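Local coordinates for ABC transporter substrate-binding protein (Staphylococcus aureus subsp. aureus NCTC 8325, PDB 3UN6) that probably serves as the substrate-binding component of an ABC-type import system, with a zinc-binding site, although its transported ligand has not been established, at residues Gly104-Ala109 with Arg226-Asp231; Lys108-Gly113 with Ala239-Tyr244; Glu116-Met121 with Ser190-Phe195; Phe131-Asp136 with Leu160-Gly165; Phe140-Arg145 with Tyr169-Pro174. One frame throughout, in Å; residues are numbered along the deposited sequence.

Interaction 1 of 5, residues Gly104-Ala109 with Arg226-Asp231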
# COMPACT_ATOMS: atom_id res chain seq x y z
N GLY A 104 -2.54 -5.03 -20.20
CA GLY A 104 -1.90 -4.17 -21.23
C GLY A 104 -1.44 -2.78 -20.81
O GLY A 104 -1.06 -1.96 -21.65
N SER A 105 -1.44 -2.50 -19.51
CA SER A 105 -1.02 -1.19 -19.03
C SER A 105 0.43 -0.91 -19.35
O SER A 105 1.27 -1.81 -19.33
CB SER A 105 -1.21 -1.06 -17.51
OG SER A 105 -0.68 0.17 -17.06
N ASN A 106 0.72 0.35 -19.62
CA ASN A 106 2.08 0.75 -19.91
C ASN A 106 2.95 1.03 -18.66
O ASN A 106 4.11 1.42 -18.79
CB ASN A 106 2.03 2.01 -20.78
CG ASN A 106 1.51 3.23 -20.03
OD1 ASN A 106 1.94 3.51 -18.91
ND2 ASN A 106 0.59 3.96 -20.65
N ILE A 107 2.41 0.82 -17.46
CA ILE A 107 3.16 1.14 -16.23
C ILE A 107 4.29 0.18 -15.88
O ILE A 107 4.34 -0.95 -16.37
CB ILE A 107 2.22 1.30 -14.99
CG1 ILE A 107 1.44 0.01 -14.70
CG2 ILE A 107 1.26 2.45 -15.20
CD1 ILE A 107 0.54 0.08 -13.46
N LYS A 108 5.20 0.66 -15.02
CA LYS A 108 6.32 -0.10 -14.49
C LYS A 108 6.47 0.26 -13.02
O LYS A 108 6.34 1.45 -12.65
CB LYS A 108 7.61 0.26 -15.20
CG LYS A 108 7.77 -0.28 -16.65
CD LYS A 108 8.23 -1.72 -16.67
CE LYS A 108 8.67 -2.15 -18.05
NZ LYS A 108 9.54 -3.38 -17.99
N ALA A 109 6.70 -0.74 -12.17
CA ALA A 109 6.96 -0.54 -10.74
C ALA A 109 8.45 -0.25 -10.63
O ALA A 109 9.27 -0.92 -11.28
CB ALA A 109 6.64 -1.77 -9.94
N ARG A 226 4.13 5.73 -15.24
CA ARG A 226 3.71 5.46 -16.60
C ARG A 226 4.95 5.34 -17.47
O ARG A 226 5.94 6.04 -17.27
CB ARG A 226 2.74 6.55 -17.11
CG ARG A 226 1.31 6.45 -16.55
CD ARG A 226 0.38 7.54 -17.11
NE ARG A 226 0.28 7.52 -18.58
CZ ARG A 226 -0.58 6.79 -19.29
NH1 ARG A 226 -1.45 5.99 -18.70
NH2 ARG A 226 -0.57 6.88 -20.61
N GLY A 227 4.89 4.44 -18.45
CA GLY A 227 6.02 4.14 -19.34
C GLY A 227 6.66 5.30 -20.06
O GLY A 227 7.87 5.29 -20.28
N GLU A 228 5.88 6.30 -20.45
CA GLU A 228 6.45 7.44 -21.16
C GLU A 228 7.44 8.24 -20.32
O GLU A 228 8.44 8.74 -20.85
CB GLU A 228 5.39 8.35 -21.78
CG GLU A 228 4.51 9.16 -20.85
CD GLU A 228 3.31 8.41 -20.31
OE1 GLU A 228 3.17 7.18 -20.51
OE2 GLU A 228 2.47 9.09 -19.67
N LEU A 229 7.20 8.36 -19.01
CA LEU A 229 8.14 9.05 -18.15
C LEU A 229 9.50 8.41 -18.22
O LEU A 229 10.51 9.09 -18.30
CB LEU A 229 7.69 9.08 -16.70
CG LEU A 229 6.77 10.22 -16.31
CD1 LEU A 229 5.45 10.20 -17.10
CD2 LEU A 229 6.54 10.15 -14.78
N LEU A 230 9.52 7.08 -18.20
CA LEU A 230 10.77 6.33 -18.27
C LEU A 230 11.41 6.43 -19.64
O LEU A 230 12.64 6.53 -19.76
CB LEU A 230 10.54 4.85 -17.94
CG LEU A 230 9.92 4.58 -16.57
CD1 LEU A 230 9.89 3.09 -16.26
CD2 LEU A 230 10.70 5.31 -15.50
N ASP A 231 10.59 6.41 -20.68
CA ASP A 231 11.10 6.48 -22.05
C ASP A 231 11.49 7.89 -22.47
O ASP A 231 12.57 8.12 -23.01
CB ASP A 231 10.06 5.95 -23.05
CG ASP A 231 9.79 4.46 -22.92
OD1 ASP A 231 10.22 3.82 -21.93
OD2 ASP A 231 9.11 3.91 -23.83

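Interaction 2 of 5, residues Lys108-Gly113 with Ala239-Tyr244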
# COMPACT_ATOMS: atom_id res chain seq x y z
N LYS A 108 5.20 0.66 -15.02
CA LYS A 108 6.32 -0.10 -14.49
C LYS A 108 6.47 0.26 -13.02
O LYS A 108 6.34 1.45 -12.65
CB LYS A 108 7.61 0.26 -15.20
CG LYS A 108 7.77 -0.28 -16.65
CD LYS A 108 8.23 -1.72 -16.67
CE LYS A 108 8.67 -2.15 -18.05
NZ LYS A 108 9.54 -3.38 -17.99
N ALA A 109 6.70 -0.74 -12.17
CA ALA A 109 6.96 -0.54 -10.74
C ALA A 109 8.45 -0.25 -10.63
O ALA A 109 9.27 -0.92 -11.28
CB ALA A 109 6.64 -1.77 -9.94
N VAL A 110 8.78 0.76 -9.84
CA VAL A 110 10.17 1.21 -9.70
C VAL A 110 10.69 1.06 -8.30
O VAL A 110 11.91 0.92 -8.11
CB VAL A 110 10.33 2.66 -10.22
CG1 VAL A 110 9.92 2.71 -11.70
CG2 VAL A 110 9.52 3.67 -9.38
N ALA A 111 9.80 1.03 -7.32
CA ALA A 111 10.22 0.86 -5.93
C ALA A 111 9.05 0.55 -5.02
O ALA A 111 7.89 0.78 -5.37
CB ALA A 111 10.94 2.12 -5.43
N LEU A 112 9.35 0.03 -3.84
CA LEU A 112 8.29 -0.20 -2.84
C LEU A 112 7.89 1.14 -2.21
O LEU A 112 8.67 2.09 -2.21
CB LEU A 112 8.81 -1.10 -1.72
CG LEU A 112 9.26 -2.51 -2.08
CD1 LEU A 112 9.91 -3.16 -0.85
CD2 LEU A 112 8.06 -3.34 -2.62
N GLY A 113 6.68 1.25 -1.71
CA GLY A 113 6.27 2.43 -0.97
C GLY A 113 6.68 2.31 0.51
O GLY A 113 6.86 3.31 1.19
N ALA A 239 15.77 11.68 -11.44
CA ALA A 239 15.88 12.67 -10.35
C ALA A 239 14.79 12.39 -9.31
O ALA A 239 15.05 12.35 -8.11
CB ALA A 239 15.77 14.10 -10.89
N PHE A 240 13.58 12.14 -9.78
CA PHE A 240 12.47 11.84 -8.87
C PHE A 240 12.70 10.57 -8.01
O PHE A 240 12.56 10.60 -6.78
CB PHE A 240 11.15 11.79 -9.67
CG PHE A 240 10.01 11.29 -8.88
CD1 PHE A 240 9.66 11.90 -7.69
CD2 PHE A 240 9.29 10.19 -9.32
CE1 PHE A 240 8.61 11.44 -6.94
CE2 PHE A 240 8.23 9.72 -8.57
CZ PHE A 240 7.90 10.36 -7.36
N VAL A 241 13.09 9.47 -8.64
CA VAL A 241 13.35 8.22 -7.91
C VAL A 241 14.52 8.39 -6.93
O VAL A 241 14.54 7.77 -5.87
CB VAL A 241 13.66 7.07 -8.89
CG1 VAL A 241 14.23 5.86 -8.14
CG2 VAL A 241 12.41 6.71 -9.66
N GLN A 242 15.47 9.21 -7.32
CA GLN A 242 16.62 9.53 -6.47
C GLN A 242 16.19 10.28 -5.19
O GLN A 242 16.66 9.98 -4.11
CB GLN A 242 17.62 10.38 -7.24
CG GLN A 242 18.77 10.94 -6.39
CD GLN A 242 19.82 9.91 -6.05
OE1 GLN A 242 20.69 9.60 -6.88
NE2 GLN A 242 19.79 9.42 -4.80
N ASP A 243 15.30 11.26 -5.33
CA ASP A 243 14.79 11.99 -4.19
C ASP A 243 13.96 11.04 -3.35
O ASP A 243 14.02 11.06 -2.13
CB ASP A 243 13.98 13.20 -4.64
CG ASP A 243 14.84 14.22 -5.32
OD1 ASP A 243 16.08 14.19 -5.08
OD2 ASP A 243 14.29 15.05 -6.08
N TYR A 244 13.20 10.19 -4.02
CA TYR A 244 12.39 9.18 -3.37
C TYR A 244 13.27 8.21 -2.56
O TYR A 244 12.91 7.84 -1.44
CB TYR A 244 11.57 8.44 -4.45
CG TYR A 244 10.54 7.44 -3.93
CD1 TYR A 244 9.24 7.83 -3.69
CD2 TYR A 244 10.89 6.11 -3.71
CE1 TYR A 244 8.30 6.94 -3.22
CE2 TYR A 244 9.96 5.21 -3.25
CZ TYR A 244 8.66 5.63 -3.00
OH TYR A 244 7.72 4.74 -2.54

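Interaction 3 of 5, residues Glu116-Met121 with Ser190-Phe195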
# COMPACT_ATOMS: atom_id res chain seq x y z
N GLU A 116 5.75 -3.52 5.58
CA GLU A 116 4.76 -3.76 6.63
C GLU A 116 3.64 -2.72 6.66
O GLU A 116 3.13 -2.32 5.59
CB GLU A 116 5.45 -3.91 8.00
CG GLU A 116 6.50 -5.02 8.00
CD GLU A 116 5.93 -6.44 7.73
OE1 GLU A 116 6.74 -7.39 7.73
OE2 GLU A 116 4.70 -6.61 7.53
N GLY A 117 3.18 -2.35 7.85
CA GLY A 117 2.11 -1.35 7.97
C GLY A 117 0.68 -1.81 7.67
O GLY A 117 -0.23 -0.98 7.51
N ASN A 118 0.47 -3.13 7.59
CA ASN A 118 -0.88 -3.71 7.36
C ASN A 118 -1.45 -4.34 8.63
O ASN A 118 -0.70 -4.85 9.47
CB ASN A 118 -0.85 -4.77 6.23
CG ASN A 118 -0.92 -4.15 4.83
OD1 ASN A 118 -1.65 -3.18 4.63
ND2 ASN A 118 -0.20 -4.72 3.86
N VAL A 119 -2.77 -4.28 8.77
CA VAL A 119 -3.42 -4.87 9.91
C VAL A 119 -4.65 -5.69 9.55
O VAL A 119 -5.17 -5.59 8.45
CB VAL A 119 -3.89 -3.76 10.90
CG1 VAL A 119 -2.71 -3.03 11.47
CG2 VAL A 119 -4.85 -2.79 10.22
N ILE A 120 -5.08 -6.51 10.50
CA ILE A 120 -6.32 -7.26 10.42
C ILE A 120 -7.06 -6.88 11.66
O ILE A 120 -6.58 -7.12 12.77
CB ILE A 120 -6.08 -8.77 10.34
CG1 ILE A 120 -5.34 -9.11 9.03
CG2 ILE A 120 -7.42 -9.54 10.43
CD1 ILE A 120 -4.56 -10.40 9.06
N MSE A 121 -8.21 -6.23 11.49
CA MSE A 121 -9.05 -5.76 12.59
C MSE A 121 -10.27 -6.64 12.75
O MSE A 121 -10.75 -7.21 11.79
CB MSE A 121 -9.55 -4.34 12.30
CG MSE A 121 -8.46 -3.35 11.99
SE MSE A 121 -7.35 -3.04 13.55
CE MSE A 121 -8.70 -2.15 14.66
N SER A 190 -9.09 -5.83 6.76
CA SER A 190 -7.66 -5.75 6.64
C SER A 190 -7.34 -4.54 5.75
O SER A 190 -7.94 -4.38 4.70
CB SER A 190 -7.11 -7.03 6.05
OG SER A 190 -5.71 -6.97 6.00
N VAL A 191 -6.38 -3.71 6.16
CA VAL A 191 -6.09 -2.48 5.46
C VAL A 191 -4.77 -1.91 5.94
O VAL A 191 -4.19 -2.41 6.91
CB VAL A 191 -7.20 -1.46 5.74
CG1 VAL A 191 -7.18 -1.07 7.24
CG2 VAL A 191 -7.07 -0.23 4.83
N ALA A 192 -4.26 -0.90 5.22
CA ALA A 192 -3.05 -0.23 5.63
C ALA A 192 -3.39 0.72 6.76
O ALA A 192 -4.50 1.24 6.83
CB ALA A 192 -2.43 0.55 4.47
N GLU A 193 -2.44 0.96 7.64
CA GLU A 193 -2.65 1.99 8.65
C GLU A 193 -2.74 3.29 7.87
O GLU A 193 -2.23 3.37 6.75
CB GLU A 193 -1.53 1.99 9.66
CG GLU A 193 -1.53 0.76 10.58
CD GLU A 193 -2.73 0.70 11.56
OE1 GLU A 193 -3.82 1.23 11.25
OE2 GLU A 193 -2.59 0.08 12.64
N PRO A 194 -3.38 4.32 8.44
CA PRO A 194 -3.93 4.41 9.77
C PRO A 194 -5.36 3.92 9.94
O PRO A 194 -5.93 4.16 10.99
CB PRO A 194 -3.87 5.91 10.03
CG PRO A 194 -4.19 6.50 8.69
CD PRO A 194 -3.67 5.54 7.67
N PHE A 195 -5.91 3.19 8.97
CA PHE A 195 -7.31 2.80 9.06
C PHE A 195 -7.65 1.71 10.07
O PHE A 195 -8.81 1.52 10.40
CB PHE A 195 -7.92 2.63 7.65
CG PHE A 195 -7.94 3.93 6.91
CD1 PHE A 195 -8.89 4.91 7.25
CD2 PHE A 195 -6.95 4.25 6.01
CE1 PHE A 195 -8.90 6.16 6.64
CE2 PHE A 195 -6.94 5.52 5.37
CZ PHE A 195 -7.93 6.47 5.70

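Interaction 4 of 5, residues Phe131-Asp136 with Leu160-Gly165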
# COMPACT_ATOMS: atom_id res chain seq x y z
N PHE A 131 -13.05 -17.62 15.90
CA PHE A 131 -13.26 -18.16 14.56
C PHE A 131 -13.32 -19.69 14.50
O PHE A 131 -12.43 -20.38 15.01
CB PHE A 131 -12.19 -17.63 13.60
CG PHE A 131 -12.20 -16.13 13.46
CD1 PHE A 131 -13.05 -15.51 12.55
CD2 PHE A 131 -11.36 -15.34 14.23
CE1 PHE A 131 -13.06 -14.13 12.42
CE2 PHE A 131 -11.36 -13.96 14.09
CZ PHE A 131 -12.21 -13.35 13.19
N ASN A 132 -14.38 -20.21 13.88
CA ASN A 132 -14.58 -21.65 13.75
C ASN A 132 -15.37 -21.99 12.49
O ASN A 132 -15.84 -21.09 11.79
CB ASN A 132 -15.30 -22.17 14.99
CG ASN A 132 -16.66 -21.52 15.18
OD1 ASN A 132 -17.56 -21.67 14.35
ND2 ASN A 132 -16.84 -20.82 16.30
N ASN A 133 -15.51 -23.29 12.20
CA ASN A 133 -16.24 -23.77 11.03
C ASN A 133 -17.68 -24.15 11.34
O ASN A 133 -18.41 -24.59 10.45
CB ASN A 133 -15.55 -25.02 10.49
CG ASN A 133 -14.18 -24.74 10.00
OD1 ASN A 133 -13.98 -23.85 9.17
ND2 ASN A 133 -13.22 -25.51 10.49
N ASN A 134 -18.06 -23.95 12.59
CA ASN A 134 -19.34 -24.39 13.13
C ASN A 134 -20.57 -23.58 12.73
O ASN A 134 -21.63 -24.15 12.53
CB ASN A 134 -19.25 -24.42 14.67
CG ASN A 134 -17.95 -25.07 15.18
OD1 ASN A 134 -17.26 -25.77 14.43
ND2 ASN A 134 -17.61 -24.82 16.45
N GLY A 135 -20.42 -22.27 12.64
CA GLY A 135 -21.56 -21.41 12.32
C GLY A 135 -21.50 -20.72 10.97
O GLY A 135 -20.96 -21.26 10.00
N ASP A 136 -22.05 -19.52 10.94
CA ASP A 136 -22.12 -18.73 9.72
C ASP A 136 -20.77 -18.16 9.33
O ASP A 136 -19.84 -18.06 10.11
CB ASP A 136 -23.13 -17.58 9.84
CG ASP A 136 -24.55 -18.06 10.11
OD1 ASP A 136 -24.71 -19.04 10.87
OD2 ASP A 136 -25.49 -17.44 9.57
N LEU A 160 -5.55 -20.57 10.86
CA LEU A 160 -6.61 -20.86 11.83
C LEU A 160 -7.38 -22.12 11.47
O LEU A 160 -8.33 -22.48 12.16
CB LEU A 160 -7.58 -19.68 11.95
CG LEU A 160 -7.09 -18.38 12.57
CD1 LEU A 160 -8.22 -17.35 12.57
CD2 LEU A 160 -6.60 -18.59 13.99
N LYS A 161 -6.98 -22.79 10.40
CA LYS A 161 -7.61 -24.04 9.95
C LYS A 161 -9.12 -23.89 9.68
O LYS A 161 -9.89 -24.80 9.93
CB LYS A 161 -7.34 -25.18 10.94
CG LYS A 161 -5.86 -25.48 11.15
CD LYS A 161 -5.65 -26.71 12.02
CE LYS A 161 -4.17 -27.05 12.18
NZ LYS A 161 -3.94 -28.31 13.00
N ILE A 162 -9.53 -22.74 9.16
CA ILE A 162 -10.93 -22.46 8.81
C ILE A 162 -11.13 -22.86 7.32
O ILE A 162 -10.24 -22.69 6.49
CB ILE A 162 -11.25 -20.97 9.09
CG1 ILE A 162 -11.20 -20.70 10.61
CG2 ILE A 162 -12.61 -20.54 8.51
CD1 ILE A 162 -12.24 -21.38 11.39
N LYS A 163 -12.28 -23.45 7.01
CA LYS A 163 -12.54 -23.94 5.65
C LYS A 163 -12.64 -22.81 4.61
O LYS A 163 -13.11 -21.71 4.92
CB LYS A 163 -13.81 -24.82 5.60
CG LYS A 163 -15.11 -24.09 5.86
CD LYS A 163 -16.26 -25.07 6.11
CE LYS A 163 -17.56 -24.32 6.33
NZ LYS A 163 -18.67 -25.27 6.69
N PRO A 164 -12.17 -23.10 3.39
CA PRO A 164 -12.22 -22.16 2.28
C PRO A 164 -13.66 -21.73 2.07
O PRO A 164 -14.58 -22.54 2.18
CB PRO A 164 -11.74 -22.98 1.08
CG PRO A 164 -11.15 -24.20 1.61
CD PRO A 164 -11.65 -24.42 2.98
N GLY A 165 -13.85 -20.45 1.80
CA GLY A 165 -15.19 -19.90 1.61
C GLY A 165 -15.87 -19.53 2.91
O GLY A 165 -16.99 -19.02 2.88

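Interaction 5 of 5, residues Phe140-Arg145 with Tyr169-Pro174. With PO4 (phosphate ion), chain F; PO4 (phosphate ion), chain E.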
# COMPACT_ATOMS: atom_id res chain seq x y z
N PHE A 140 -15.34 -10.00 5.80
CA PHE A 140 -14.20 -9.11 5.86
C PHE A 140 -14.16 -8.03 4.80
O PHE A 140 -14.32 -8.31 3.61
CB PHE A 140 -12.90 -9.93 5.80
CG PHE A 140 -12.56 -10.61 7.10
CD1 PHE A 140 -11.90 -9.91 8.10
CD2 PHE A 140 -12.92 -11.93 7.33
CE1 PHE A 140 -11.59 -10.53 9.30
CE2 PHE A 140 -12.62 -12.54 8.54
CZ PHE A 140 -11.96 -11.84 9.52
N GLY A 141 -13.92 -6.80 5.24
CA GLY A 141 -13.75 -5.68 4.32
C GLY A 141 -12.30 -5.73 3.83
O GLY A 141 -11.39 -6.06 4.61
N ILE A 142 -12.09 -5.50 2.54
CA ILE A 142 -10.73 -5.40 1.95
C ILE A 142 -10.74 -4.18 1.03
O ILE A 142 -11.80 -3.75 0.58
CB ILE A 142 -10.28 -6.71 1.19
CG1 ILE A 142 -11.34 -7.14 0.15
CG2 ILE A 142 -10.01 -7.82 2.18
CD1 ILE A 142 -10.93 -8.29 -0.80
N PRO A 143 -9.57 -3.59 0.78
CA PRO A 143 -9.57 -2.38 -0.07
C PRO A 143 -9.85 -2.62 -1.57
O PRO A 143 -10.33 -1.73 -2.28
CB PRO A 143 -8.17 -1.79 0.15
CG PRO A 143 -7.53 -2.60 1.20
CD PRO A 143 -8.24 -3.90 1.30
N HIS A 144 -9.54 -3.82 -2.04
CA HIS A 144 -9.75 -4.23 -3.42
C HIS A 144 -9.56 -5.74 -3.47
O HIS A 144 -8.82 -6.30 -2.66
CB HIS A 144 -8.73 -3.56 -4.36
CG HIS A 144 -9.14 -3.56 -5.80
ND1 HIS A 144 -8.97 -4.64 -6.63
CD2 HIS A 144 -9.76 -2.61 -6.54
CE1 HIS A 144 -9.46 -4.35 -7.83
NE2 HIS A 144 -9.94 -3.13 -7.80
N ARG A 145 -10.22 -6.42 -4.40
CA ARG A 145 -10.00 -7.87 -4.55
C ARG A 145 -8.52 -8.21 -4.88
O ARG A 145 -8.03 -9.26 -4.50
CB ARG A 145 -10.94 -8.47 -5.59
CG ARG A 145 -10.86 -7.87 -6.97
CD ARG A 145 -12.08 -8.33 -7.74
NE ARG A 145 -12.14 -7.82 -9.10
CZ ARG A 145 -12.53 -6.60 -9.44
NH1 ARG A 145 -12.85 -5.69 -8.52
NH2 ARG A 145 -12.57 -6.27 -10.72
N TYR A 169 -15.39 -11.91 1.35
CA TYR A 169 -14.75 -10.61 1.19
C TYR A 169 -15.59 -9.54 0.56
O TYR A 169 -16.33 -9.79 -0.39
CB TYR A 169 -13.46 -10.79 0.40
CG TYR A 169 -12.57 -11.76 1.12
CD1 TYR A 169 -11.86 -11.36 2.26
CD2 TYR A 169 -12.49 -13.08 0.71
CE1 TYR A 169 -11.05 -12.26 2.94
CE2 TYR A 169 -11.67 -13.98 1.39
CZ TYR A 169 -10.96 -13.57 2.52
OH TYR A 169 -10.14 -14.46 3.22
N HIS A 170 -15.45 -8.33 1.09
CA HIS A 170 -16.23 -7.19 0.63
C HIS A 170 -15.35 -5.99 0.37
O HIS A 170 -14.76 -5.43 1.29
CB HIS A 170 -17.30 -6.88 1.67
CG HIS A 170 -18.18 -8.05 1.98
ND1 HIS A 170 -19.29 -8.37 1.22
CD2 HIS A 170 -18.06 -9.03 2.90
CE1 HIS A 170 -19.84 -9.47 1.70
NE2 HIS A 170 -19.11 -9.90 2.71
N GLU A 171 -15.29 -5.59 -0.89
CA GLU A 171 -14.45 -4.46 -1.31
C GLU A 171 -15.02 -3.13 -0.84
O GLU A 171 -16.20 -2.88 -0.98
CB GLU A 171 -14.32 -4.44 -2.84
CG GLU A 171 -13.44 -5.57 -3.42
CD GLU A 171 -13.54 -5.64 -4.94
OE1 GLU A 171 -12.55 -5.36 -5.64
OE2 GLU A 171 -14.62 -5.96 -5.43
N MSE A 172 -14.17 -2.29 -0.28
CA MSE A 172 -14.60 -0.97 0.13
C MSE A 172 -13.40 -0.06 0.33
O MSE A 172 -12.28 -0.51 0.41
CB MSE A 172 -15.46 -1.04 1.39
CG MSE A 172 -14.74 -1.58 2.60
SE MSE A 172 -16.01 -1.75 4.11
CE MSE A 172 -17.19 -3.13 3.38
N SER A 173 -13.64 1.24 0.34
CA SER A 173 -12.55 2.18 0.57
C SER A 173 -12.07 2.05 2.02
O SER A 173 -12.84 1.71 2.92
CB SER A 173 -13.00 3.61 0.29
OG SER A 173 -14.09 3.95 1.10
N PRO A 174 -10.78 2.27 2.26
CA PRO A 174 -10.25 2.20 3.61
C PRO A 174 -11.02 3.07 4.61
O PRO A 174 -11.38 2.58 5.70
CB PRO A 174 -8.81 2.71 3.44
CG PRO A 174 -8.48 2.34 2.02
CD PRO A 174 -9.73 2.54 1.26
P PO4 F . -12.60 -2.44 -10.03
O1 PO4 F . -13.17 -2.85 -8.69
O2 PO4 F . -11.14 -2.12 -9.91
O3 PO4 F . -12.73 -3.57 -11.01
O4 PO4 F . -13.39 -1.25 -10.53
P PO4 E . -11.82 -8.84 -13.54
O1 PO4 E . -13.30 -8.59 -13.69
O2 PO4 E . -11.36 -8.36 -12.19
O3 PO4 E . -11.55 -10.32 -13.67
O4 PO4 E . -11.03 -8.10 -14.60

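Interaction 1 of 5, residues Gly104-Ala109 with Arg226-Asp231
An ST turn leading into the edge strand 108-110 of the five-stranded sheet meets the first turn of helix 227-232, and Asn106 and Arg226 do most of the touching. Asn106 OD1 accepts a hydrogen bond from the backbone N of Gly227 at 3.1 Å, fairly straight at hydrogen (161°). The donor stands above the carbonyl plane of the amide and not on a lone pair. The amide reaches the helix start because CG is tucked between the backbone N and the carbonyl carbon (chi1 69°). Its other end, ND2, lies over one face of the Arg226 guanidinium, the two planes nearly perpendicular at 86°. Asn106 ND2 and Arg226 NH2 stand 3.1 Å apart, but both are donors, so this is a face contact and not a hydrogen bond. Arg226 NE donates to Glu228 OE2 at 2.9 Å, a salt bridge lying in the guanidinium plane, which helps to set the rotation of the group, while NH1 is held by Leu82 O. On the loop side, Ser105 OG accepts from Ile107 N at 3.2 Å, which shapes the ST turn, and Lys101 NZ ties down the carbonyls of Ser105 and Ile107. Apolar contacts complete the surface join. Ile107 brings its CG2 branch to 4.1 Å from Arg226 CA, and Leu230 crosses Lys108 at about a right angle, its CD1 methyl meeting Lys108 CB at 3.8 Å.

Interaction 2 of 5, residues Lys108-Gly113 with Ala239-Tyr244
Tyr244 reaches from helix 234-250 to the corner where strand 108-110 passes into strand 112-122, its ring oriented so that the hydroxyl end meets the backbone. CG stands opposite the backbone N across the CA-CB bond (chi1 -173°), which sends the ring off the helix toward Leu112 and Gly113. There Tyr244 OH donates to Leu112 O at 2.8 Å, with the acceptor at the ring edge and in its plane. The hydroxyl comes in tilted 31° from the carbonyl plane. Gly113 CA sits by the same edge, 3.1 Å from Tyr244 OH, a close approach to a residue without a side chain. Farther back along the ring, Ala111 CB approaches Tyr244 CE2 obliquely at 3.9 Å. One helical turn earlier, Val241 and Val110 point toward each other and meet through their CG2 methyls at 4.2 Å. Leu112 turns its own side chain away from the helix, to Val222 and Tyr219, and contributes its carbonyl instead. Leu223 lies against Val110, Phe240 and Tyr244, while Tyr318 of helix 316-320 touches Ala111 and Val241. Val110 and Ala111 both face Leu223, and the bulge they form coincides with the corner where the chain leaves one sheet for the next: this is a classic beta bulge with a helix packed against it, Gly113 lying about 5 Å from Cys221 and about 6 Å from His46 (nearest atoms), both zinc ligands.

Interaction 3 of 5, residues Glu116-Met121 with Ser190-Phe195
Val119 and Val191 form the central hydrogen-bonded pair between antiparallel strands 118-121 and 190-192. Val119 N donates to Val191 O at 3.0 Å, and Val191 N returns a bond to Val119 O at 3.2 Å. Ser190 OG adds a second donor to Val119 O at 2.9 Å, reaching it from the opposite face of the carbonyl plane; OG lies across from its own backbone N (chi1 -177°), which turns it to that oxygen. Beyond the last strand pair, Glu193 N still donates to Gly117 O at 2.9 Å.

The apolar contact is between Val119 and Val191, whose side chains run alongside each other, Val119 CG2 4.2 Å from Val191 CG1.

Carbon packs on oxygen where Ile120 CG1 rests on Ser190 OG and Glu193 OE2 lies 3.3 Å from Val119 CG1; Glu193 OE1 accepts hydrogen bonds from Gly196 N and Ala197 N.

Asn118 OD1 is hydrogen-bonded to His149 NE2. Its side chain touches His46 and Cys220, and Val191's is about 4 Å (nearest atoms) from a zinc ion, so this antiparallel pair borders the zinc site.

Interaction 4 of 5, residues Phe131-Asp136 with Leu160-Gly165
Asn133 OD1 accepts a hydrogen bond from the backbone N of Lys163 at 2.8 Å, nearly straight (169° at hydrogen), with the donor tilted 24° from the amide's carbonyl plane. The same amide turns ND2 to Lys161 O in a weak bond of 3.5 Å, so it spans Ile162, with its firm bond to Lys163 N and its weak one to Lys161 O. Asn133 CG lies beside the backbone N (chi1 -64°), which carries the amide across. The aliphatic stem of Lys163 also passes the amide, Lys163 CG lying 3.5 Å from Asn133 OD1. The Asn133 and Ile162 side chains run antiparallel, one past the other. Ile162 sends its CD1 methyl onto the loop backbone, 3.3 Å from Asn132 CA. Nearer the helix end, Leu160 CD1 meets Phe131 CD2 obliquely at 4.1 Å. Residues 132-134 form an Asx turn, with Asn132 OD1 accepting from Asn134 N at 2.9 Å. Lys161 closes helix 148-159 in a Schellman motif, and the contact joins the loop leading from it to strand 167-171 with the loop between strands 112-122 and 138-142.

Interaction 5 of 5, residues Phe140-Arg145 with Tyr169-Pro174
Phe140, Ile142 and Gly141 of strand 138-142 run parallel to Tyr169, His170 and Glu171. His170 N bonds to Phe140 O at 2.8 Å, Ile142 N to His170 O at 2.9 Å, and Met172 N to Ile142 O.

Among apolar groups, Tyr169 meets Ile142 obliquely: Ile142 CD1 touches Tyr169 CB at 3.8 Å and its CG2 lies near CD1 of the ring. Phe140 CB approaches that ring too, while Tyr169 OH is hydrogen-bonded to Glu154.

The charged end centres on Glu171 OE1, gripped by two Arg145 donors. Arg145 N meets Glu171 OE1 from above the carboxylate plane at 2.8 Å; Arg145 NH1 is received by the syn lone pair of this OE1 at 2.9 Å in a salt bridge, the flat groups nearly perpendicular (89°). OE1 also stands over the His144 ring centre. Two phosphate ions, probably from the crystallisation liquor, occupy the guanidinium edge: Arg145 NH2 donates to chain F phosphate O3 at 2.7 Å and to chain E phosphate O2, and His144 NE2 to chain F phosphate O2 at 2.6 Å.

Helix 148-159 connects the parallel strands in a beta-alpha-beta crossover; just past the first, the Pro143 side chain lies about 4 Å (nearest atoms) from a bound zinc ion.

Overall arrangement
Interactions 2 and 3 are buried, interaction 1 is a surface contact, and interactions 4 and 5 are partly buried. Interactions 1 and 2 share strand 108-110 and take successive helices of the chain, one through an amide over a guanidinium, the other through a tyrosine hydroxyl and small apolar groups. Interactions 3 and 5 belong to one mixed sheet and touch directly, Ser190 N lying 3.2 Å from Gly141 O; interaction 3 is antiparallel and interaction 5 parallel with a charged, phosphate-bearing end. Interaction 4, remote from zinc, joins loops by an asparagine amide and touches interaction 5 through Phe131 and Phe140.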